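Local atomic coordinates of MlnD (Bacillus methylotrophicus, PDB entry 5IL5), a protein that contributes a double-hotdog dehydratase domain to a modular trans-AT polyketide synthase of macrolactin assembly, probably removing water from carrier-bound beta-hydroxyacyl intermediates. Residues 64-78 and 93-105. Residues are numbered along the deposited sequence; the frame is centred on the assembly and turned at random.
Sequences QDREMFPFLSQIEMA and LTELSFREPMLQS
Met102 reaches with its straight side chain between Phe69 and Gln74. Its CB lies 3.9 Å from Phe69 CB, the two side chains running side by side, and its sulfur comes obliquely to the ring in a Met-aromatic contact, SD 5.1 Å from the Phe69 centroid. With chi2 and chi3 both near 180°, CE extends as far as the Gln74 amide and Met77 SD. Gln74 approaches from the opposite direction, its amide almost perpendicular to the Phe98 ring, with NE2 at the ring edge, 4.0 Å from Phe98 CE2. NE2 also bonds weakly to Phe71 O, and Gln74 OE1 has a weak hydrogen bond with Ser136 OG. Leu72 CD2 meets Phe98 CZ, while Ile75 CG1 packs 3.6 Å from Leu96 CD2 and Ala78 rests on Leu93. At the other end, Pro101 lies alongside Phe71, and Met68 crosses it at a slant, SD against Pro101 CB. Met68 faces Leu103 as an antiparallel non-hydrogen-bonded pair of two weakly bonded strands, flanked by Phe69 N to Met102 O and Gln104 N to Glu67 O, both 3.2 Å. This pairing adds to the predicted N-terminal hotdog fold, whose helix 74-86 lies on strand 92-98 of the larger antiparallel sheet.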
loop_
_atom_site.group_PDB
_atom_site.type_symbol
_atom_site.label_atom_id
_atom_site.label_comp_id
_atom_site.label_asym_id
_atom_site.label_seq_id
_atom_site.Cartn_x
_atom_site.Cartn_y
_atom_site.Cartn_z
ATOM N N GLN A 64 -12.623 -29.286 14.464
ATOM C CA GLN A 64 -12.381 -27.986 15.071
ATOM C C GLN A 64 -13.591 -27.543 15.879
ATOM O O GLN A 64 -14.727 -27.632 15.403
ATOM C CB GLN A 64 -12.074 -26.951 13.981
ATOM C CG GLN A 64 -10.760 -27.193 13.245
ATOM C CD GLN A 64 -9.549 -27.036 14.147
ATOM O OE1 GLN A 64 -9.551 -26.219 15.080
ATOM N NE2 GLN A 64 -8.507 -27.822 13.878
ATOM N N ASP A 65 -13.337 -27.060 17.100
ATOM C CA ASP A 65 -14.381 -26.410 17.886
ATOM C C ASP A 65 -14.781 -25.076 17.271
ATOM O O ASP A 65 -15.955 -24.694 17.311
ATOM C CB ASP A 65 -13.909 -26.213 19.326
ATOM C CG ASP A 65 -14.075 -27.457 20.171
ATOM O OD1 ASP A 65 -14.958 -28.282 19.856
ATOM O OD2 ASP A 65 -13.324 -27.610 21.154
ATOM N N ARG A 66 -13.820 -24.352 16.707
ATOM C CA ARG A 66 -14.036 -22.986 16.258
ATOM C C ARG A 66 -14.464 -22.955 14.790
ATOM O O ARG A 66 -14.133 -23.846 14.004
ATOM C CB ARG A 66 -12.748 -22.188 16.444
ATOM C CG ARG A 66 -12.226 -22.225 17.876
ATOM C CD ARG A 66 -11.182 -21.162 18.134
ATOM N NE ARG A 66 -10.779 -21.102 19.540
ATOM C CZ ARG A 66 -11.326 -20.329 20.474
ATOM N NH1 ARG A 66 -12.331 -19.513 20.189
ATOM N NH2 ARG A 66 -10.854 -20.376 21.714
ATOM N N GLU A 67 -15.200 -21.904 14.429
ATOM C CA GLU A 67 -15.535 -21.625 13.037
ATOM C C GLU A 67 -14.271 -21.306 12.233
ATOM O O GLU A 67 -13.228 -20.951 12.785
ATOM C CB GLU A 67 -16.531 -20.464 12.966
ATOM C CG GLU A 67 -17.964 -20.856 13.320
ATOM C CD GLU A 67 -18.882 -19.663 13.494
ATOM O OE1 GLU A 67 -18.599 -18.591 12.910
ATOM O OE2 GLU A 67 -19.889 -19.799 14.224
ATOM N N MET A 68 -14.372 -21.439 10.909
ATOM C CA MET A 68 -13.239 -21.203 10.022
ATOM C C MET A 68 -13.670 -20.437 8.781
ATOM O O MET A 68 -14.773 -20.622 8.267
ATOM C CB MET A 68 -12.587 -22.490 9.525
ATOM C CG MET A 68 -11.908 -23.318 10.568
ATOM S SD MET A 68 -11.390 -24.869 9.829
ATOM C CE MET A 68 -12.948 -25.725 9.761
ATOM N N PHE A 69 -12.765 -19.605 8.286
ATOM C CA PHE A 69 -12.944 -19.023 6.971
ATOM C C PHE A 69 -12.707 -20.105 5.920
ATOM O O PHE A 69 -11.743 -20.868 6.029
ATOM C CB PHE A 69 -11.972 -17.867 6.748
ATOM C CG PHE A 69 -12.241 -17.087 5.498
ATOM C CD1 PHE A 69 -13.247 -16.139 5.459
ATOM C CD2 PHE A 69 -11.493 -17.306 4.356
ATOM C CE1 PHE A 69 -13.501 -15.428 4.307
ATOM C CE2 PHE A 69 -11.743 -16.592 3.200
ATOM C CZ PHE A 69 -12.749 -15.653 3.176
ATOM N N PRO A 70 -13.560 -20.200 4.897
ATOM C CA PRO A 70 -13.428 -21.302 3.935
ATOM C C PRO A 70 -12.023 -21.379 3.356
ATOM O O PRO A 70 -11.396 -20.361 3.056
ATOM C CB PRO A 70 -14.468 -20.967 2.858
ATOM C CG PRO A 70 -14.875 -19.548 3.112
ATOM C CD PRO A 70 -14.707 -19.337 4.573
ATOM N N PHE A 71 -11.537 -22.610 3.191
ATOM C CA PHE A 71 -10.174 -22.816 2.719
ATOM C C PHE A 71 -9.947 -22.166 1.363
ATOM O O PHE A 71 -9.059 -21.321 1.205
ATOM C CB PHE A 71 -9.865 -24.312 2.639
ATOM C CG PHE A 71 -9.743 -24.974 3.970
ATOM C CD1 PHE A 71 -8.631 -24.743 4.755
ATOM C CD2 PHE A 71 -10.719 -25.840 4.432
ATOM C CE1 PHE A 71 -8.496 -25.348 5.983
ATOM C CE2 PHE A 71 -10.591 -26.447 5.667
ATOM C CZ PHE A 71 -9.474 -26.201 6.443
ATOM N N LEU A 72 -10.740 -22.558 0.365
ATOM C CA LEU A 72 -10.376 -22.283 -1.018
ATOM C C LEU A 72 -10.564 -20.823 -1.414
ATOM O O LEU A 72 -9.997 -20.394 -2.424
ATOM C CB LEU A 72 -11.196 -23.176 -1.950
ATOM C CG LEU A 72 -10.971 -24.690 -1.814
ATOM C CD1 LEU A 72 -11.654 -25.461 -2.934
ATOM C CD2 LEU A 72 -9.490 -25.039 -1.748
ATOM N N SER A 73 -11.298 -20.035 -0.631
ATOM C CA SER A 73 -11.421 -18.619 -0.954
ATOM C C SER A 73 -10.089 -17.895 -0.860
ATOM O O SER A 73 -9.973 -16.759 -1.331
ATOM C CB SER A 73 -12.432 -17.947 -0.029
ATOM O OG SER A 73 -13.759 -18.183 -0.461
ATOM N N GLN A 74 -9.089 -18.524 -0.249
ATOM C CA GLN A 74 -7.747 -17.963 -0.219
ATOM C C GLN A 74 -7.155 -17.850 -1.616
ATOM O O GLN A 74 -6.276 -17.014 -1.851
ATOM C CB GLN A 74 -6.879 -18.835 0.674
ATOM C CG GLN A 74 -7.311 -18.753 2.111
ATOM C CD GLN A 74 -6.694 -19.822 2.972
ATOM O OE1 GLN A 74 -5.508 -19.783 3.284
ATOM N NE2 GLN A 74 -7.510 -20.782 3.383
ATOM N N ILE A 75 -7.610 -18.685 -2.552
ATOM C CA ILE A 75 -7.161 -18.547 -3.934
ATOM C C ILE A 75 -7.530 -17.171 -4.467
ATOM O O ILE A 75 -6.734 -16.525 -5.161
ATOM C CB ILE A 75 -7.745 -19.667 -4.816
ATOM C CG1 ILE A 75 -7.335 -21.054 -4.302
ATOM C CG2 ILE A 75 -7.276 -19.481 -6.251
ATOM C CD1 ILE A 75 -7.970 -22.210 -5.081
ATOM N N GLU A 76 -8.741 -16.700 -4.157
ATOM C CA GLU A 76 -9.129 -15.342 -4.533
ATOM C C GLU A 76 -8.205 -14.306 -3.894
ATOM O O GLU A 76 -7.824 -13.326 -4.542
ATOM C CB GLU A 76 -10.589 -15.094 -4.153
ATOM C CG GLU A 76 -11.106 -13.689 -4.451
ATOM C CD GLU A 76 -11.104 -13.356 -5.924
ATOM O OE1 GLU A 76 -11.019 -14.288 -6.751
ATOM O OE2 GLU A 76 -11.211 -12.153 -6.248
ATOM N N MET A 77 -7.830 -14.506 -2.628
ATOM C CA MET A 77 -6.879 -13.595 -1.994
ATOM C C MET A 77 -5.581 -13.530 -2.789
ATOM O O MET A 77 -5.053 -12.445 -3.061
ATOM C CB MET A 77 -6.580 -14.037 -0.558
ATOM C CG MET A 77 -7.731 -13.925 0.414
ATOM S SD MET A 77 -7.393 -14.742 1.988
ATOM C CE MET A 77 -8.995 -14.586 2.742
ATOM N N ALA A 78 -5.048 -14.687 -3.167
ATOM C CA ALA A 78 -3.809 -14.708 -3.933
ATOM C C ALA A 78 -4.009 -14.104 -5.317
ATOM O O ALA A 78 -3.170 -13.328 -5.792
ATOM C CB ALA A 78 -3.292 -16.141 -4.032
ATOM N N LEU A 93 -2.850 -20.521 -11.153
ATOM C CA LEU A 93 -2.130 -20.702 -9.907
ATOM C C LEU A 93 -1.732 -22.164 -9.845
ATOM O O LEU A 93 -2.517 -23.039 -10.218
ATOM C CB LEU A 93 -2.984 -20.317 -8.695
ATOM C CG LEU A 93 -3.487 -18.874 -8.753
ATOM C CD1 LEU A 93 -4.837 -18.810 -9.462
ATOM C CD2 LEU A 93 -3.558 -18.211 -7.389
ATOM N N THR A 94 -0.504 -22.430 -9.425
ATOM C CA THR A 94 -0.008 -23.793 -9.403
ATOM C C THR A 94 0.583 -24.092 -8.037
ATOM O O THR A 94 0.966 -23.190 -7.290
ATOM C CB THR A 94 1.032 -24.028 -10.513
ATOM O OG1 THR A 94 2.195 -23.229 -10.275
ATOM C CG2 THR A 94 0.435 -23.646 -11.870
ATOM N N GLU A 95 0.636 -25.383 -7.723
ATOM C CA GLU A 95 1.302 -25.897 -6.531
ATOM C C GLU A 95 0.793 -25.193 -5.274
ATOM O O GLU A 95 1.542 -24.564 -4.529
ATOM C CB GLU A 95 2.817 -25.752 -6.658
ATOM C CG GLU A 95 3.387 -26.240 -7.978
ATOM C CD GLU A 95 4.871 -25.971 -8.072
ATOM O OE1 GLU A 95 5.474 -25.662 -7.010
ATOM O OE2 GLU A 95 5.416 -26.062 -9.198
ATOM N N LEU A 96 -0.511 -25.290 -5.063
ATOM C CA LEU A 96 -1.131 -24.717 -3.879
ATOM C C LEU A 96 -0.979 -25.675 -2.706
ATOM O O LEU A 96 -1.125 -26.892 -2.856
ATOM C CB LEU A 96 -2.608 -24.423 -4.130
ATOM C CG LEU A 96 -2.943 -23.499 -5.301
ATOM C CD1 LEU A 96 -3.025 -24.270 -6.617
ATOM C CD2 LEU A 96 -4.251 -22.780 -5.029
ATOM N N SER A 97 -0.659 -25.125 -1.538
ATOM C CA SER A 97 -0.443 -25.918 -0.333
ATOM C C SER A 97 -1.204 -25.280 0.820
ATOM O O SER A 97 -0.970 -24.114 1.146
ATOM C CB SER A 97 1.048 -26.013 -0.007
ATOM O OG SER A 97 1.255 -26.806 1.141
ATOM N N PHE A 98 -2.108 -26.037 1.436
ATOM C CA PHE A 98 -2.886 -25.564 2.575
ATOM C C PHE A 98 -2.381 -26.253 3.835
ATOM O O PHE A 98 -2.412 -27.483 3.931
ATOM C CB PHE A 98 -4.377 -25.819 2.360
ATOM C CG PHE A 98 -4.959 -25.029 1.217
ATOM C CD1 PHE A 98 -4.807 -25.452 -0.096
ATOM C CD2 PHE A 98 -5.637 -23.845 1.456
ATOM C CE1 PHE A 98 -5.339 -24.716 -1.140
ATOM C CE2 PHE A 98 -6.167 -23.113 0.415
ATOM C CZ PHE A 98 -6.015 -23.548 -0.882
ATOM N N ARG A 99 -1.924 -25.455 4.800
ATOM C CA ARG A 99 -1.260 -25.970 5.990
ATOM C C ARG A 99 -2.021 -25.753 7.287
ATOM O O ARG A 99 -1.918 -26.585 8.190
ATOM C CB ARG A 99 0.129 -25.338 6.116
ATOM C CG ARG A 99 1.120 -25.924 5.137
ATOM C CD ARG A 99 2.398 -25.128 5.064
ATOM N NE ARG A 99 2.991 -24.884 6.373
ATOM C CZ ARG A 99 4.220 -24.413 6.544
ATOM N NH1 ARG A 99 4.987 -24.149 5.494
ATOM N NH2 ARG A 99 4.682 -24.208 7.766
ATOM N N GLU A 100 -2.760 -24.658 7.418
ATOM C CA GLU A 100 -3.512 -24.393 8.634
ATOM C C GLU A 100 -4.852 -23.769 8.274
ATOM O O GLU A 100 -4.952 -23.032 7.284
ATOM C CB GLU A 100 -2.758 -23.454 9.592
ATOM C CG GLU A 100 -1.505 -24.060 10.221
ATOM C CD GLU A 100 -1.804 -25.227 11.156
ATOM O OE1 GLU A 100 -2.964 -25.337 11.626
ATOM O OE2 GLU A 100 -0.875 -26.028 11.420
ATOM N N PRO A 101 -5.900 -24.058 9.044
ATOM C CA PRO A 101 -7.173 -23.360 8.855
ATOM C C PRO A 101 -7.160 -21.972 9.474
ATOM O O PRO A 101 -6.471 -21.703 10.461
ATOM C CB PRO A 101 -8.179 -24.265 9.572
ATOM C CG PRO A 101 -7.378 -24.928 10.628
ATOM C CD PRO A 101 -6.012 -25.138 10.039
ATOM N N MET A 102 -7.947 -21.082 8.871
ATOM C CA MET A 102 -8.107 -19.724 9.383
ATOM C C MET A 102 -9.154 -19.754 10.489
ATOM O O MET A 102 -10.335 -19.461 10.289
ATOM C CB MET A 102 -8.503 -18.766 8.267
ATOM C CG MET A 102 -7.418 -18.549 7.223
ATOM S SD MET A 102 -7.814 -17.222 6.069
ATOM C CE MET A 102 -6.251 -17.054 5.200
ATOM N N LEU A 103 -8.708 -20.134 11.684
ATOM C CA LEU A 103 -9.588 -20.071 12.840
ATOM C C LEU A 103 -10.038 -18.634 13.055
ATOM O O LEU A 103 -9.236 -17.697 12.995
ATOM C CB LEU A 103 -8.873 -20.578 14.093
ATOM C CG LEU A 103 -8.231 -21.960 14.022
ATOM C CD1 LEU A 103 -7.514 -22.260 15.328
ATOM C CD2 LEU A 103 -9.279 -23.006 13.710
ATOM N N GLN A 104 -11.327 -18.463 13.300
ATOM C CA GLN A 104 -11.887 -17.158 13.611
ATOM C C GLN A 104 -12.329 -17.171 15.067
ATOM O O GLN A 104 -13.208 -17.951 15.456
ATOM C CB GLN A 104 -13.034 -16.784 12.672
ATOM C CG GLN A 104 -13.550 -15.353 12.911
ATOM C CD GLN A 104 -12.628 -14.251 12.361
ATOM O OE1 GLN A 104 -12.102 -13.413 13.117
ATOM N NE2 GLN A 104 -12.475 -14.219 11.039
ATOM N N SER A 105 -11.715 -16.304 15.859
ATOM C CA SER A 105 -11.861 -16.324 17.305
ATOM C C SER A 105 -12.158 -14.906 17.773
ATOM O O SER A 105 -12.778 -14.129 17.042
ATOM C CB SER A 105 -10.587 -16.872 17.967
ATOM O OG SER A 105 -10.746 -16.973 19.367
#